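Side-chain contacts in lipoteichoic acid primase (Listeria monocytogenes, PDB 4UOP), which is a lipoteichoic acid primase whose extracellular catalytic domain is of the sulfatase family and holds a magnesium ion: residues B[67-70]-B[71-74]; B[201-204]-B[205-209]. One frame throughout, in Å; residues are numbered along the deposited sequence.

How the contacts relate
Both contacts are local, made between residues a turn or less apart, and both belong to the sulfatase-family part of the chain, where they come in series. Contact 1 (67-74) is part of the loop that leaves strand 59-65 just beyond the magnesium ligand E66. Contact 2 (201-209) forms the C-terminal end of helix 193-209, which is followed, after a short loop, by strand 214-219. Those two strands pair in parallel within the mixed sheet, so the sheet joins the contacts although they do not touch: their centres are about 30 Å apart and their nearest atoms about 18 Å. One is a buried turn near the metal site, the other a helix end at the periphery, packed partly on that same sheet.

Contact 1 (B[67-70]-B[71-74]); sequences SFQR and NLTN
T73 OG1 and the backbone carbonyl of R70 sit at the tight centre of this turn, where side-chain bonds add to those of the backbone. T73 OG1 donates to R70 O and accepts from R70 NH1, 2.9 Å from each atom. T73 N reaches R70 O from the same face of the carbonyl plane as the hydroxyl, at 3.2 Å, so that one oxygen takes two donors. The arginine chain bends at chi2 (51°) and brings the edge of its guanidinium group to the threonine, while NH2 turns to N97 and Q90. At the other end, Q69 NE2 gives N71 OD1 a nearly straight bond (2.9 Å, 169°) in the asparagine carbonyl plane, on a lone pair; Q69 OE1 accepts from the backbone N of I287 and I288. L72 N closes the backbone turn on Q69 O (3.0 Å).

Within the turn the F68-T73 pair is looser: the ring meets T73 CG2 obliquely, at 4.5 Å from CD2, although that methyl packs 3.3 Å from Q69 O. A water bridges Q69 N and L72 O. Near the magnesium site, S67 N donates a hydrogen bond to D284, a metal ligand. The buried amides and guanidinium are thus bonded both within the turn and to outside residues, N71 ND2 reaching D313 and D314, which is consistent with a well-defined turn.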
loop_
_atom_site.group_PDB
_atom_site.type_symbol
_atom_site.label_atom_id
_atom_site.label_comp_id
_atom_site.label_asym_id
_atom_site.label_seq_id
_atom_site.Cartn_x
_atom_site.Cartn_y
_atom_site.Cartn_z
ATOM N N SER B 67 -18.923 0.985 0.644
ATOM C CA SER B 67 -18.814 1.199 -0.807
ATOM C C SER B 67 -19.857 2.146 -1.434
ATOM O O SER B 67 -19.995 2.173 -2.659
ATOM C CB SER B 67 -18.809 -0.160 -1.546
ATOM O OG SER B 67 -17.606 -0.867 -1.270
ATOM N N PHE B 68 -20.532 2.959 -0.614
ATOM C CA PHE B 68 -21.390 4.040 -1.114
ATOM C C PHE B 68 -20.514 5.206 -1.630
ATOM O O PHE B 68 -19.603 5.653 -0.922
ATOM C CB PHE B 68 -22.311 4.575 -0.014
ATOM C CG PHE B 68 -23.580 3.778 0.215
ATOM C CD1 PHE B 68 -23.539 2.421 0.479
ATOM C CD2 PHE B 68 -24.820 4.415 0.240
ATOM C CE1 PHE B 68 -24.708 1.707 0.725
ATOM C CE2 PHE B 68 -25.991 3.709 0.489
ATOM C CZ PHE B 68 -25.929 2.355 0.755
ATOM N N GLN B 69 -20.799 5.698 -2.836
ATOM C CA GLN B 69 -20.109 6.873 -3.386
ATOM C C GLN B 69 -21.136 7.860 -3.905
ATOM O O GLN B 69 -22.163 7.478 -4.471
ATOM C CB GLN B 69 -19.103 6.496 -4.478
ATOM C CG GLN B 69 -19.691 5.759 -5.674
ATOM C CD GLN B 69 -18.608 5.095 -6.495
ATOM O OE1 GLN B 69 -18.088 4.055 -6.104
ATOM N NE2 GLN B 69 -18.248 5.703 -7.634
ATOM N N ARG B 70 -20.847 9.140 -3.726
ATOM C CA ARG B 70 -21.829 10.182 -3.987
ATOM C C ARG B 70 -22.346 10.202 -5.419
ATOM O O ARG B 70 -23.532 10.470 -5.626
ATOM C CB ARG B 70 -21.289 11.563 -3.602
ATOM C CG ARG B 70 -22.342 12.660 -3.594
ATOM C CD ARG B 70 -23.554 12.269 -2.774
ATOM N NE ARG B 70 -24.470 13.373 -2.492
ATOM C CZ ARG B 70 -25.755 13.229 -2.152
ATOM N NH1 ARG B 70 -26.326 12.017 -2.108
ATOM N NH2 ARG B 70 -26.487 14.305 -1.870
ATOM N N ASN B 71 -21.486 9.928 -6.401
ATOM C CA ASN B 71 -21.926 9.962 -7.809
ATOM C C ASN B 71 -22.750 8.739 -8.231
ATOM O O ASN B 71 -23.233 8.660 -9.373
ATOM C CB ASN B 71 -20.767 10.243 -8.771
ATOM C CG ASN B 71 -19.715 9.154 -8.810
ATOM O OD1 ASN B 71 -19.907 8.032 -8.349
ATOM N ND2 ASN B 71 -18.582 9.485 -9.402
ATOM N N LEU B 72 -22.936 7.797 -7.314
ATOM C CA LEU B 72 -23.905 6.710 -7.521
ATOM C C LEU B 72 -24.948 6.660 -6.405
ATOM O O LEU B 72 -25.363 5.594 -5.976
ATOM C CB LEU B 72 -23.167 5.376 -7.659
ATOM C CG LEU B 72 -22.208 5.288 -8.853
ATOM C CD1 LEU B 72 -21.384 4.015 -8.779
ATOM C CD2 LEU B 72 -22.961 5.342 -10.180
ATOM N N THR B 73 -25.332 7.822 -5.905
ATOM C CA THR B 73 -26.465 7.956 -5.020
ATOM C C THR B 73 -27.412 8.954 -5.649
ATOM O O THR B 73 -27.033 9.682 -6.568
ATOM C CB THR B 73 -26.074 8.441 -3.614
ATOM O OG1 THR B 73 -25.539 9.765 -3.702
ATOM C CG2 THR B 73 -25.062 7.502 -2.972
ATOM N N ASN B 74 -28.655 8.980 -5.171
ATOM C CA ASN B 74 -29.691 9.833 -5.759
ATOM C C ASN B 74 -29.818 9.601 -7.266
ATOM O O ASN B 74 -29.915 10.541 -8.064
ATOM C CB ASN B 74 -29.439 11.314 -5.421
ATOM C CG ASN B 74 -30.734 12.090 -5.211
ATOM O OD1 ASN B 74 -31.755 11.789 -5.829
ATOM N ND2 ASN B 74 -30.704 13.080 -4.319
HETATM O O HOH W 1 -23.395 4.566 -3.874
#

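Contact 2 (B[201-204]-B[205-209]); sequences FPIL and EEQYK
The last turns of helix 193-209, one of the helices flanking the mixed sheet, illustrate how an alpha-helix spreads different chemistry around its circumference. F201 and E205, one turn apart, meet through their side chains. E205 CB lies over one face of the F201 ring, 4.2 Å above its plane and displaced toward the rim. With CG anti to the backbone N (chi1 -170°), the extended glutamate chain carries its carboxylate to the CE2-CZ side of the ring, and OE1 comes within 3.6 Å of F201 CE2. The carboxylate plane is turned 58° from the ring, so the two groups are not stacked.

Beneath the side chains, successive i to i+4 bonds carry the backbone. E205 N to F201 O is short at 2.8 Å, and Y208 N to L204 O follows at 2.9 Å. The helix is kinked where the N of P202, which has no hydrogen, and that of I203 make no bond to the turn before, yet the P202 carbonyl still accepts from E206 N. E206 chi1 (-73°) sets CG 3.5 Å from P202 O, and the bend at chi2 then directs the carboxylate. A water lies 2.8 Å from P202 O and 2.7 Å from E206 OE2, but cannot be said to serve both at once.

I203 and Q207 lie side by side, CG2 4.2 Å from OE1; the L204 side chain crosses that of Q207, with CD2 4.0 Å from OE1. The chemistry is therefore divided: L204 packs on F214 and A216 and I203 on F153, all on strands of the sheet, and F201 on K267 and S271 of helix 246-271, while the carboxylate of E206 belongs to the exposed side.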
loop_
_atom_site.group_PDB
_atom_site.type_symbol
_atom_site.label_atom_id
_atom_site.label_comp_id
_atom_site.label_asym_id
_atom_site.label_seq_id
_atom_site.Cartn_x
_atom_site.Cartn_y
_atom_site.Cartn_z
ATOM N N PHE B 201 -30.145 -2.592 17.587
ATOM C CA PHE B 201 -31.161 -1.684 18.075
ATOM C C PHE B 201 -31.581 -1.923 19.546
ATOM O O PHE B 201 -31.666 -0.966 20.318
ATOM C CB PHE B 201 -32.377 -1.644 17.126
ATOM C CG PHE B 201 -33.519 -0.849 17.674
ATOM C CD1 PHE B 201 -33.525 0.533 17.569
ATOM C CD2 PHE B 201 -34.560 -1.479 18.337
ATOM C CE1 PHE B 201 -34.571 1.274 18.100
ATOM C CE2 PHE B 201 -35.603 -0.748 18.866
ATOM C CZ PHE B 201 -35.605 0.628 18.745
ATOM N N PRO B 202 -31.860 -3.187 19.937
ATOM C CA PRO B 202 -32.298 -3.434 21.313
ATOM C C PRO B 202 -31.253 -3.036 22.354
ATOM O O PRO B 202 -31.606 -2.660 23.460
ATOM C CB PRO B 202 -32.537 -4.950 21.341
ATOM C CG PRO B 202 -32.845 -5.308 19.927
ATOM C CD PRO B 202 -32.026 -4.381 19.081
ATOM N N ILE B 203 -29.981 -3.108 21.989
ATOM C CA ILE B 203 -28.910 -2.696 22.879
ATOM C C ILE B 203 -28.981 -1.190 23.096
ATOM O O ILE B 203 -28.867 -0.729 24.231
ATOM C CB ILE B 203 -27.529 -3.093 22.317
ATOM C CG1 ILE B 203 -27.406 -4.617 22.328
ATOM C CG2 ILE B 203 -26.413 -2.459 23.140
ATOM C CD1 ILE B 203 -26.325 -5.133 21.422
ATOM N N LEU B 204 -29.184 -0.440 22.014
ATOM C CA LEU B 204 -29.312 1.017 22.076
ATOM C C LEU B 204 -30.569 1.429 22.843
ATOM O O LEU B 204 -30.533 2.370 23.623
ATOM C CB LEU B 204 -29.344 1.631 20.676
ATOM C CG LEU B 204 -28.249 1.202 19.679
ATOM C CD1 LEU B 204 -28.268 2.066 18.422
ATOM C CD2 LEU B 204 -26.883 1.203 20.329
ATOM N N GLU B 205 -31.674 0.726 22.592
ATOM C CA GLU B 205 -32.940 1.005 23.262
ATOM C C GLU B 205 -32.834 0.842 24.781
ATOM O O GLU B 205 -33.392 1.638 25.530
ATOM C CB GLU B 205 -34.050 0.094 22.706
ATOM C CG GLU B 205 -35.446 0.478 23.164
ATOM C CD GLU B 205 -36.529 -0.338 22.475
ATOM O OE1 GLU B 205 -36.350 -1.568 22.331
ATOM O OE2 GLU B 205 -37.550 0.256 22.066
ATOM N N GLU B 206 -32.101 -0.170 25.242
ATOM C CA GLU B 206 -31.947 -0.350 26.680
ATOM C C GLU B 206 -31.052 0.703 27.311
ATOM O O GLU B 206 -31.317 1.133 28.431
ATOM C CB GLU B 206 -31.492 -1.764 27.021
ATOM C CG GLU B 206 -32.625 -2.782 26.841
ATOM C CD GLU B 206 -33.992 -2.303 27.370
ATOM O OE1 GLU B 206 -34.161 -2.212 28.613
ATOM O OE2 GLU B 206 -34.908 -2.028 26.548
ATOM N N GLN B 207 -30.028 1.153 26.586
ATOM C CA GLN B 207 -29.207 2.246 27.094
ATOM C C GLN B 207 -30.019 3.535 27.172
ATOM O O GLN B 207 -29.927 4.291 28.145
ATOM C CB GLN B 207 -27.985 2.452 26.201
ATOM C CG GLN B 207 -26.939 1.370 26.368
ATOM C CD GLN B 207 -25.800 1.528 25.384
ATOM O OE1 GLN B 207 -26.016 1.586 24.169
ATOM N NE2 GLN B 207 -24.588 1.646 25.902
ATOM N N TYR B 208 -30.822 3.772 26.142
ATOM C CA TYR B 208 -31.700 4.934 26.089
ATOM C C TYR B 208 -32.670 4.957 27.298
ATOM O O TYR B 208 -32.806 5.980 27.972
ATOM C CB TYR B 208 -32.465 4.912 24.775
ATOM C CG TYR B 208 -33.542 5.961 24.618
ATOM C CD1 TYR B 208 -33.228 7.301 24.548
ATOM C CD2 TYR B 208 -34.881 5.591 24.524
ATOM C CE1 TYR B 208 -34.220 8.261 24.387
ATOM C CE2 TYR B 208 -35.879 6.534 24.352
ATOM C CZ TYR B 208 -35.554 7.863 24.301
ATOM O OH TYR B 208 -36.577 8.771 24.146
ATOM N N LYS B 209 -33.341 3.839 27.537
ATOM C CA LYS B 209 -34.322 3.746 28.625
ATOM C C LYS B 209 -33.675 3.894 30.006
ATOM O O LYS B 209 -34.304 4.380 30.950
ATOM C CB LYS B 209 -35.095 2.437 28.533
ATOM C CG LYS B 209 -36.137 2.444 27.435
ATOM C CD LYS B 209 -36.921 1.141 27.393
ATOM C CE LYS B 209 -38.159 1.279 26.531
ATOM N NZ LYS B 209 -39.158 0.215 26.828
HETATM O O HOH W 2 -34.184 -3.410 24.349
#